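Local coordinates for protein phage integrase (Pectobacterium atrosepticum, PDB 3JU0) that probably binds arm-type DNA sites through this N-terminal domain of a phage-family integrase that takes part in DNA integration and recombination, at residues K72-A76 with A77-P81. Sequence-based numbering, arbitrary orientation.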
# COMPACT_ATOMS: atom_id res chain seq x y z
N LYS A 72 -3.58 3.28 9.77
CA LYS A 72 -3.84 4.60 10.40
C LYS A 72 -4.50 4.39 11.78
O LYS A 72 -4.27 5.15 12.74
CB LYS A 72 -4.72 5.47 9.55
CG LYS A 72 -4.14 5.81 8.24
CD LYS A 72 -3.42 6.90 8.15
CE LYS A 72 -3.08 7.26 6.67
NZ LYS A 72 -2.09 8.38 6.70
N LYS A 73 -5.37 3.38 11.88
CA LYS A 73 -5.99 3.06 13.19
C LYS A 73 -4.92 2.62 14.19
O LYS A 73 -4.94 3.01 15.36
CB LYS A 73 -7.08 2.01 13.06
CG LYS A 73 -8.28 2.51 12.30
CD LYS A 73 -9.32 1.32 12.26
CE LYS A 73 -10.23 1.29 11.18
NZ LYS A 73 -10.89 -0.09 11.51
N LEU A 74 -3.98 1.77 13.76
CA LEU A 74 -2.91 1.37 14.67
C LEU A 74 -2.09 2.57 15.11
O LEU A 74 -1.81 2.72 16.28
CB LEU A 74 -1.97 0.29 14.06
CG LEU A 74 -2.59 -1.08 13.88
CD1 LEU A 74 -1.64 -1.99 13.17
CD2 LEU A 74 -2.97 -1.69 15.20
N LEU A 75 -1.68 3.41 14.19
CA LEU A 75 -0.96 4.61 14.49
C LEU A 75 -1.69 5.44 15.53
O LEU A 75 -1.06 6.00 16.48
CB LEU A 75 -0.66 5.42 13.24
CG LEU A 75 0.44 4.82 12.36
CD1 LEU A 75 0.36 5.39 10.93
CD2 LEU A 75 1.83 5.07 12.92
N ALA A 76 -3.00 5.62 15.31
CA ALA A 76 -3.81 6.37 16.27
C ALA A 76 -3.86 5.77 17.68
O ALA A 76 -4.04 6.53 18.63
CB ALA A 76 -5.19 6.61 15.75
N ALA A 77 -3.67 4.46 17.81
CA ALA A 77 -3.68 3.78 19.09
C ALA A 77 -2.28 3.66 19.60
O ALA A 77 -2.07 3.08 20.71
CB ALA A 77 -4.14 2.38 18.79
N GLY A 78 -1.31 4.29 18.93
CA GLY A 78 0.05 4.39 19.41
C GLY A 78 0.83 3.10 19.10
O GLY A 78 1.91 2.76 19.79
N ILE A 79 0.38 2.32 18.09
CA ILE A 79 0.99 1.06 17.77
C ILE A 79 1.72 1.18 16.44
O ILE A 79 1.12 1.62 15.44
CB ILE A 79 -0.03 -0.04 17.69
CG1 ILE A 79 -0.66 -0.19 19.06
CG2 ILE A 79 0.58 -1.32 17.16
CD1 ILE A 79 -1.83 -1.05 19.13
N ASP A 80 2.99 0.80 16.42
CA ASP A 80 3.74 0.82 15.15
C ASP A 80 3.09 -0.15 14.15
O ASP A 80 2.96 -1.35 14.42
CB ASP A 80 5.16 0.32 15.39
CG ASP A 80 6.10 0.63 14.19
OD1 ASP A 80 5.56 0.77 13.07
OD2 ASP A 80 7.35 0.80 14.40
N PRO A 81 2.58 0.36 13.02
CA PRO A 81 1.86 -0.49 12.14
C PRO A 81 2.74 -1.53 11.45
O PRO A 81 2.22 -2.49 10.92
CB PRO A 81 1.22 0.49 11.15
CG PRO A 81 2.13 1.59 11.13
CD PRO A 81 2.60 1.74 12.55
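Leu74 and Ile79 close the end of helix 61-76 with a nearly straight backbone bond, Ile79 N to Leu74 O at 2.9 Å (163° at the hydrogen). Together with Gly78 N to Leu75 O at 3.0 Å it makes a Schellman motif. Gly78 is the C-prime residue, and its positive phi of 81° suits a glycine, since no side chain has to be fitted against the backbone there. Leu74 O is gripped twice: Ala77 N also donates to it, at 3.0 Å, and the two donors lie over opposite faces of its carbonyl plane. Ala77 N has a further, weak bond to Lys73 O, while the small methyl of Ala77 rests against the carbonyl oxygens of Lys73 and Leu74.

Apolar side chains then fasten the returning chain to the last turn. Leu74 has CG anti to its carbonyl carbon (chi1 -70°), which places its methyls alongside Ile79 and Pro81; CD2 lies 4.1 Å from CG2 of Ile79, and CD1 rests 3.9 Å from CA of Pro81. Leu75 meets the ring of Pro81, its CD2 pressed tightly on the proline CD at 3.4 Å. The rigid proline ring offers a compact surface to the leucine, and both residues also pack on Tyr42 of strand 36-44. Nearby, Asp80 OD1 is hydrogen-bonded to both Ser82 N and Tyr42 OH.

Polar capping and apolar packing thus work together: backbone N-H groups engage the carbonyls of Leu74 and Leu75, and weakly that of Lys73, while Leu75 and Pro81 tie the chain reversal to the antiparallel sheet of the arm-type binding domain.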